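Local coordinates for uncharacterized protein (Parabacteroides merdae, PDB 4R7F) that is of unknown function but carries three immunoglobulin-like beta-sandwich domains, the first related to a type 9 secretion system plug protein domain, with magnesium bound in the crystal, at residues Ser136-Val148 / Arg386-Asn398. Sequence-based numbering, arbitrary orientation.
Sequences SVVEPVVNISASV and RYDRLIGVTTVRN
A bend at chi3 of R389 (69°) and an E139 chain extended beyond CG bring guanidinium and carboxylate together, apparently where one immunoglobulin-like beta-sandwich, ending in strand 129-138, passes into the next, to which strands 143-149 and 389-397 belong. The grip is side-on and bidentate: R389 NE donates to E139 OE2 at 2.8 Å and R389 NH2 to E139 OE1 at 2.8 Å. Both oxygens lie near the guanidinium plane, yet both nitrogens meet the carboxylate from above its own plane, the two groups being turned 45° apart. E139 OE2 is also bonded to S113 OG and to a water that touches Y387 OH, so one oxygen is held three ways. Were R389 an alanine, both bonds to the carboxylate would go, and E139 would probably lack its counter-charge, OE2 keeping S113 and the water.

The linker between strands 129-138 and 143-149 wraps the start of strand 389-397. E139 N donates nearly straight to L390 O (3.0 Å). After the inverse gamma turn centred on P140, V142 N reaches I391 O at 3.3 Å, with a weak bond from V141 N to the same oxygen. I391 and G392 form a classic beta bulge opposite V378. G392, without a side chain, lets V142 CG2 come within 4.0 Å of its CA.

Beyond the bulge, edge strands 143-148 and 389-397 of different sheets run side by side, 31° from parallel with axes 6.7 Å apart, consistent with the first and last strands of an immunoglobulin-like domain. Side chains bridge them: I144 CG2 meets T394 CG2 at 3.6 Å, while A146 and V148 share V396 CG1. V138 CG1 packs against V393 CG1. Where the backbones separate, one water accepts from V393 N and donates to V142 O.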
ATOM      1  N   SER A 136      -1.116  12.106  17.561  1.00 28.99           N
ATOM      2  CA  SER A 136      -1.300  11.161  18.636  1.00 33.74           C
ATOM      3  C   SER A 136      -0.020  10.370  18.901  1.00 31.14           C
ATOM      4  O   SER A 136       0.811  10.165  18.006  1.00 30.95           O
ATOM      5  CB  SER A 136      -2.431  10.202  18.291  1.00 32.10           C
ATOM      6  OG  SER A 136      -3.683  10.867  18.157  1.00 25.89           O
ATOM      7  N   VAL A 137       0.091   9.905  20.132  1.00 26.60           N
ATOM      8  CA  VAL A 137       1.215   9.122  20.576  1.00 32.04           C
ATOM      9  C   VAL A 137       0.703   7.796  21.092  1.00 32.75           C
ATOM     10  O   VAL A 137      -0.105   7.767  22.048  1.00 26.71           O
ATOM     11  CB  VAL A 137       1.931   9.844  21.704  1.00 40.19           C
ATOM     12  CG1 VAL A 137       2.988   8.945  22.318  1.00 40.51           C
ATOM     13  CG2 VAL A 137       2.539  11.142  21.180  1.00 37.80           C
ATOM     14  N   VAL A 138       1.139   6.706  20.436  1.00 33.45           N
ATOM     15  CA  VAL A 138       0.656   5.347  20.742  1.00 26.87           C
ATOM     16  C   VAL A 138       1.690   4.530  21.556  1.00 29.91           C
ATOM     17  O   VAL A 138       2.890   4.650  21.336  1.00 30.65           O
ATOM     18  CB  VAL A 138       0.183   4.599  19.461  1.00 32.44           C
ATOM     19  CG1 VAL A 138       1.253   4.500  18.377  1.00 27.92           C
ATOM     20  CG2 VAL A 138      -0.343   3.217  19.792  1.00 32.93           C
ATOM     21  N   GLU A 139       1.197   3.789  22.548  1.00 31.68           N
ATOM     22  CA  GLU A 139       1.938   2.705  23.219  1.00 33.14           C
ATOM     23  C   GLU A 139       1.332   1.417  22.721  1.00 34.86           C
ATOM     24  O   GLU A 139       0.306   0.976  23.203  1.00 37.12           O
ATOM     25  CB  GLU A 139       1.875   2.805  24.755  1.00 35.95           C
ATOM     26  CG  GLU A 139       0.483   3.032  25.334  1.00 53.58           C
ATOM     27  CD  GLU A 139       0.457   3.220  26.844  1.00 45.78           C
ATOM     28  OE1 GLU A 139       1.053   2.381  27.540  1.00 44.28           O
ATOM     29  OE2 GLU A 139      -0.196   4.184  27.321  1.00 40.20           O
ATOM     30  N   PRO A 140       1.939   0.832  21.701  1.00 30.45           N
ATOM     31  CA  PRO A 140       1.254  -0.204  20.947  1.00 30.35           C
ATOM     32  C   PRO A 140       1.274  -1.568  21.626  1.00 33.41           C
ATOM     33  O   PRO A 140       2.026  -2.445  21.258  1.00 37.97           O
ATOM     34  CB  PRO A 140       2.040  -0.235  19.630  1.00 30.61           C
ATOM     35  CG  PRO A 140       3.429   0.144  20.049  1.00 32.59           C
ATOM     36  CD  PRO A 140       3.230   1.214  21.093  1.00 30.82           C
ATOM     37  N   VAL A 141       0.361  -1.765  22.548  1.00 33.44           N
ATOM     38  CA  VAL A 141       0.271  -3.006  23.293  1.00 27.82           C
ATOM     39  C   VAL A 141      -0.801  -3.976  22.780  1.00 34.34           C
ATOM     40  O   VAL A 141      -0.920  -5.075  23.291  1.00 25.62           O
ATOM     41  CB  VAL A 141       0.073  -2.719  24.797  1.00 28.92           C
ATOM     42  CG1 VAL A 141       1.323  -2.048  25.351  1.00 26.42           C
ATOM     43  CG2 VAL A 141      -1.188  -1.878  25.047  1.00 31.75           C
ATOM     44  N   VAL A 142      -1.592  -3.559  21.794  1.00 28.45           N
ATOM     45  CA  VAL A 142      -2.471  -4.474  21.128  1.00 30.35           C
ATOM     46  C   VAL A 142      -2.244  -4.351  19.607  1.00 36.55           C
ATOM     47  O   VAL A 142      -1.741  -3.343  19.119  1.00 31.38           O
ATOM     48  CB  VAL A 142      -3.944  -4.207  21.486  1.00 32.51           C
ATOM     49  CG1 VAL A 142      -4.153  -4.230  22.987  1.00 33.43           C
ATOM     50  CG2 VAL A 142      -4.413  -2.880  20.904  1.00 36.59           C
ATOM     51  N   ASN A 143      -2.617  -5.390  18.880  1.00 30.70           N
ATOM     52  CA  ASN A 143      -2.455  -5.488  17.433  0.50 35.19           C
ATOM     53  C   ASN A 143      -3.870  -5.408  16.859  1.00 37.97           C
ATOM     54  O   ASN A 143      -4.817  -5.923  17.470  1.00 31.02           O
ATOM     55  CB  ASN A 143      -1.672  -6.802  17.104  0.50 32.26           C
ATOM     56  CG  ASN A 143      -2.001  -7.404  15.750  0.50 36.36           C
ATOM     57  OD1 ASN A 143      -2.964  -8.157  15.629  0.50 43.06           O
ATOM     58  ND2 ASN A 143      -1.175  -7.130  14.740  0.50 39.85           N
ATOM     59  N   ILE A 144      -4.042  -4.747  15.720  1.00 37.37           N
ATOM     60  CA  ILE A 144      -5.349  -4.623  15.110  1.00 27.61           C
ATOM     61  C   ILE A 144      -5.315  -5.261  13.741  1.00 27.99           C
ATOM     62  O   ILE A 144      -4.529  -4.839  12.889  1.00 32.17           O
ATOM     63  CB  ILE A 144      -5.745  -3.144  14.973  1.00 29.01           C
ATOM     64  CG1 ILE A 144      -5.766  -2.434  16.334  1.00 29.52           C
ATOM     65  CG2 ILE A 144      -7.109  -3.030  14.310  1.00 30.88           C
ATOM     66  CD1 ILE A 144      -5.966  -0.915  16.234  1.00 31.75           C
ATOM     67  N   SER A 145      -6.130  -6.292  13.529  1.00 31.98           N
ATOM     68  CA  SER A 145      -6.309  -6.910  12.208  0.50 35.26           C
ATOM     69  C   SER A 145      -7.559  -6.335  11.576  1.00 32.77           C
ATOM     70  O   SER A 145      -8.606  -6.405  12.184  1.00 36.70           O
ATOM     71  CB  SER A 145      -6.457  -8.428  12.324  0.50 32.77           C
ATOM     72  OG  SER A 145      -5.284  -9.011  12.843  0.50 37.97           O
ATOM     73  N   ALA A 146      -7.438  -5.795  10.360  1.00 31.12           N
ATOM     74  CA  ALA A 146      -8.528  -5.045   9.737  1.00 29.64           C
ATOM     75  C   ALA A 146      -8.700  -5.355   8.253  1.00 30.24           C
ATOM     76  O   ALA A 146      -7.810  -5.883   7.619  1.00 33.54           O
ATOM     77  CB  ALA A 146      -8.323  -3.551   9.945  1.00 27.25           C
ATOM     78  N   SER A 147      -9.895  -5.086   7.730  1.00 30.32           N
ATOM     79  CA  SER A 147     -10.123  -5.137   6.296  1.00 36.21           C
ATOM     80  C   SER A 147     -11.136  -4.065   5.881  1.00 27.72           C
ATOM     81  O   SER A 147     -11.895  -3.599   6.705  1.00 27.04           O
ATOM     82  CB  SER A 147     -10.603  -6.528   5.856  1.00 35.53           C
ATOM     83  OG  SER A 147     -11.909  -6.809   6.331  1.00 32.64           O
ATOM     84  N   VAL A 148     -11.112  -3.688   4.600  1.00 27.13           N
ATOM     85  CA  VAL A 148     -12.094  -2.801   4.002  1.00 28.35           C
ATOM     86  C   VAL A 148     -12.651  -3.525   2.801  1.00 28.04           C
ATOM     87  O   VAL A 148     -11.874  -4.010   1.969  1.00 23.79           O
ATOM     88  CB  VAL A 148     -11.462  -1.491   3.496  1.00 32.99           C
ATOM     89  CG1 VAL A 148     -12.542  -0.474   3.182  1.00 40.61           C
ATOM     90  CG2 VAL A 148     -10.589  -0.900   4.552  1.00 33.37           C
ATOM     91  N   ARG A 386      -7.025   8.220  34.972  1.00 43.62           N
ATOM     92  CA  ARG A 386      -7.271   9.660  34.908  1.00 45.73           C
ATOM     93  C   ARG A 386      -7.341  10.197  33.474  1.00 46.83           C
ATOM     94  O   ARG A 386      -7.646  11.380  33.263  1.00 45.84           O
ATOM     95  CB  ARG A 386      -6.196  10.400  35.708  1.00 55.53           C
ATOM     96  CG  ARG A 386      -6.158  10.028  37.182  1.00 63.32           C
ATOM     97  CD  ARG A 386      -4.949  10.610  37.922  1.00 60.23           C
ATOM     98  NE  ARG A 386      -4.535  11.968  37.512  1.00 52.86           N
ATOM     99  CZ  ARG A 386      -5.230  13.080  37.745  1.00 51.39           C
ATOM    100  NH1 ARG A 386      -6.413  13.016  38.333  1.00 59.85           N
ATOM    101  NH2 ARG A 386      -4.760  14.272  37.377  1.00 47.35           N
ATOM    102  N   TYR A 387      -7.041   9.341  32.494  1.00 40.99           N
ATOM    103  CA  TYR A 387      -6.881   9.770  31.095  1.00 32.74           C
ATOM    104  C   TYR A 387      -6.963   8.591  30.128  1.00 40.16           C
ATOM    105  O   TYR A 387      -6.846   7.428  30.528  1.00 45.92           O
ATOM    106  CB  TYR A 387      -5.570  10.534  30.882  1.00 31.07           C
ATOM    107  CG  TYR A 387      -4.344   9.662  30.854  1.00 34.62           C
ATOM    108  CD1 TYR A 387      -3.833   9.102  32.032  1.00 43.53           C
ATOM    109  CD2 TYR A 387      -3.718   9.348  29.650  1.00 34.16           C
ATOM    110  CE1 TYR A 387      -2.724   8.252  32.011  1.00 47.53           C
ATOM    111  CE2 TYR A 387      -2.595   8.512  29.618  1.00 38.69           C
ATOM    112  CZ  TYR A 387      -2.098   7.975  30.798  1.00 35.65           C
ATOM    113  OH  TYR A 387      -0.981   7.167  30.777  1.00 34.01           O
ATOM    114  N   ASP A 388      -7.206   8.918  28.863  1.00 37.47           N
ATOM    115  CA  ASP A 388      -7.330   7.944  27.801  1.00 33.53           C
ATOM    116  C   ASP A 388      -5.956   7.661  27.198  1.00 37.13           C
ATOM    117  O   ASP A 388      -5.359   8.528  26.541  1.00 33.89           O
ATOM    118  CB  ASP A 388      -8.224   8.472  26.689  1.00 34.97           C
ATOM    119  CG  ASP A 388      -9.700   8.488  27.054  1.00 39.29           C
ATOM    120  OD1 ASP A 388     -10.147   7.655  27.855  1.00 41.69           O
ATOM    121  OD2 ASP A 388     -10.434   9.332  26.498  1.00 35.69           O
ATOM    122  N   ARG A 389      -5.486   6.432  27.403  1.00 36.79           N
ATOM    123  CA  ARG A 389      -4.299   5.921  26.715  1.00 35.49           C
ATOM    124  C   ARG A 389      -4.655   5.454  25.338  1.00 30.19           C
ATOM    125  O   ARG A 389      -5.759   4.938  25.111  1.00 36.39           O
ATOM    126  CB  ARG A 389      -3.694   4.758  27.486  1.00 33.40           C
ATOM    127  CG  ARG A 389      -3.111   5.179  28.823  1.00 36.45           C
ATOM    128  CD  ARG A 389      -2.956   3.995  29.756  1.00 42.09           C
ATOM    129  NE  ARG A 389      -1.907   3.085  29.292  1.00 38.64           N
ATOM    130  CZ  ARG A 389      -1.678   1.890  29.832  1.00 37.05           C
ATOM    131  NH1 ARG A 389      -2.453   1.445  30.801  1.00 36.32           N
ATOM    132  NH2 ARG A 389      -0.699   1.115  29.393  1.00 31.11           N
ATOM    133  N   LEU A 390      -3.711   5.631  24.427  1.00 27.85           N
ATOM    134  CA  LEU A 390      -3.852   5.157  23.094  1.00 29.38           C
ATOM    135  C   LEU A 390      -3.000   3.890  22.994  1.00 30.35           C
ATOM    136  O   LEU A 390      -1.779   3.971  22.940  1.00 30.68           O
ATOM    137  CB  LEU A 390      -3.389   6.251  22.130  1.00 27.19           C
ATOM    138  CG  LEU A 390      -3.349   5.912  20.645  1.00 27.53           C
ATOM    139  CD1 LEU A 390      -4.711   5.430  20.217  1.00 31.00           C
ATOM    140  CD2 LEU A 390      -2.904   7.074  19.764  1.00 29.35           C
ATOM    141  N   ILE A 391      -3.655   2.734  22.983  1.00 29.36           N
ATOM    142  CA  ILE A 391      -2.988   1.450  23.102  1.00 24.16           C
ATOM    143  C   ILE A 391      -2.847   0.705  21.779  1.00 30.79           C
ATOM    144  O   ILE A 391      -2.172  -0.316  21.679  1.00 28.16           O
ATOM    145  CB  ILE A 391      -3.675   0.547  24.156  1.00 27.45           C
ATOM    146  CG1 ILE A 391      -5.121   0.206  23.816  1.00 30.41           C
ATOM    147  CG2 ILE A 391      -3.570   1.166  25.541  1.00 30.86           C
ATOM    148  CD1 ILE A 391      -5.647  -0.994  24.584  1.00 28.98           C
ATOM    149  N   GLY A 392      -3.480   1.227  20.748  1.00 35.88           N
ATOM    150  CA  GLY A 392      -3.331   0.684  19.423  1.00 30.23           C
ATOM    151  C   GLY A 392      -3.841   1.622  18.360  1.00 30.44           C
ATOM    152  O   GLY A 392      -4.819   2.373  18.569  1.00 29.21           O
ATOM    153  N   VAL A 393      -3.200   1.565  17.200  1.00 26.58           N
ATOM    154  CA  VAL A 393      -3.620   2.355  16.082  1.00 26.34           C
ATOM    155  C   VAL A 393      -3.156   1.669  14.834  1.00 25.36           C
ATOM    156  O   VAL A 393      -2.111   1.058  14.830  1.00 28.95           O
ATOM    157  CB  VAL A 393      -3.082   3.797  16.206  1.00 28.74           C
ATOM    158  CG1 VAL A 393      -1.573   3.811  16.220  1.00 47.21           C
ATOM    159  CG2 VAL A 393      -3.593   4.655  15.065  1.00 39.43           C
ATOM    160  N   THR A 394      -3.948   1.729  13.775  1.00 29.57           N
ATOM    161  CA  THR A 394      -3.554   1.160  12.495  1.00 26.82           C
ATOM    162  C   THR A 394      -4.276   1.899  11.370  1.00 33.18           C
ATOM    163  O   THR A 394      -5.330   2.469  11.585  1.00 34.95           O
ATOM    164  CB  THR A 394      -3.860  -0.342  12.411  1.00 31.02           C
ATOM    165  OG1 THR A 394      -3.178  -0.886  11.290  1.00 29.43           O
ATOM    166  CG2 THR A 394      -5.345  -0.632  12.209  1.00 35.40           C
ATOM    167  N   THR A 395      -3.678   1.938  10.190  1.00 29.49           N
ATOM    168  CA  THR A 395      -4.319   2.533   9.028  1.00 32.75           C
ATOM    169  C   THR A 395      -4.380   1.429   7.953  1.00 32.79           C
ATOM    170  O   THR A 395      -3.382   0.814   7.670  1.00 30.44           O
ATOM    171  CB  THR A 395      -3.563   3.791   8.541  1.00 34.54           C
ATOM    172  OG1 THR A 395      -3.657   4.841   9.524  1.00 33.98           O
ATOM    173  CG2 THR A 395      -4.167   4.283   7.270  1.00 38.06           C
ATOM    174  N   VAL A 396      -5.560   1.165   7.404  1.00 30.57           N
ATOM    175  CA  VAL A 396      -5.761   0.112   6.414  1.00 31.86           C
ATOM    176  C   VAL A 396      -6.287   0.732   5.107  1.00 42.29           C
ATOM    177  O   VAL A 396      -7.050   1.681   5.134  1.00 44.15           O
ATOM    178  CB  VAL A 396      -6.692  -0.989   6.987  1.00 35.72           C
ATOM    179  CG1 VAL A 396      -7.999  -0.414   7.518  1.00 34.25           C
ATOM    180  CG2 VAL A 396      -6.969  -2.068   5.964  1.00 53.03           C
ATOM    181  N   ARG A 397      -5.809   0.234   3.973  1.00 48.89           N
ATOM    182  CA  ARG A 397      -6.282   0.645   2.661  1.00 47.39           C
ATOM    183  C   ARG A 397      -6.982  -0.537   1.956  1.00 56.81           C
ATOM    184  O   ARG A 397      -7.003  -1.650   2.507  1.00 57.56           O
ATOM    185  CB  ARG A 397      -5.094   1.159   1.868  1.00 49.80           C
ATOM    186  CG  ARG A 397      -4.707   2.572   2.259  1.00 64.91           C
ATOM    187  CD  ARG A 397      -3.245   2.933   2.010  1.00 77.58           C
ATOM    188  NE  ARG A 397      -2.461   2.936   3.261  1.00 88.84           N
ATOM    189  CZ  ARG A 397      -1.988   4.016   3.895  1.00 78.78           C
ATOM    190  NH1 ARG A 397      -2.171   5.237   3.407  1.00 77.79           N
ATOM    191  NH2 ARG A 397      -1.301   3.870   5.029  1.00 71.33           N
ATOM    192  N   ASN A 398      -7.562  -0.307   0.767  1.00 62.22           N
ATOM    193  CA  ASN A 398      -8.157  -1.391  -0.084  1.00 58.53           C
ATOM    194  C   ASN A 398      -7.683  -1.485  -1.554  1.00 50.80           C
ATOM    195  O   ASN A 398      -6.487  -1.471  -1.853  1.00 62.92           O
ATOM    196  CB  ASN A 398      -9.682  -1.279  -0.085  1.00 59.25           C
ATOM    197  CG  ASN A 398     -10.161   0.070  -0.575  1.00 52.87           C
ATOM    198  OD1 ASN A 398      -9.579   1.093  -0.244  1.00 53.90           O
ATOM    199  ND2 ASN A 398     -11.214   0.076  -1.373  1.00 50.21           N
TER
HETATM  200  O   HOH W   1       0.685   6.115  28.835  1.00 33.67           O
HETATM  201  O   HOH W   2      -1.615  -1.095  17.291  1.00 47.76           O
HETATM  202  O   HOH W   3      -8.480  -4.194   3.202  1.00 39.99           O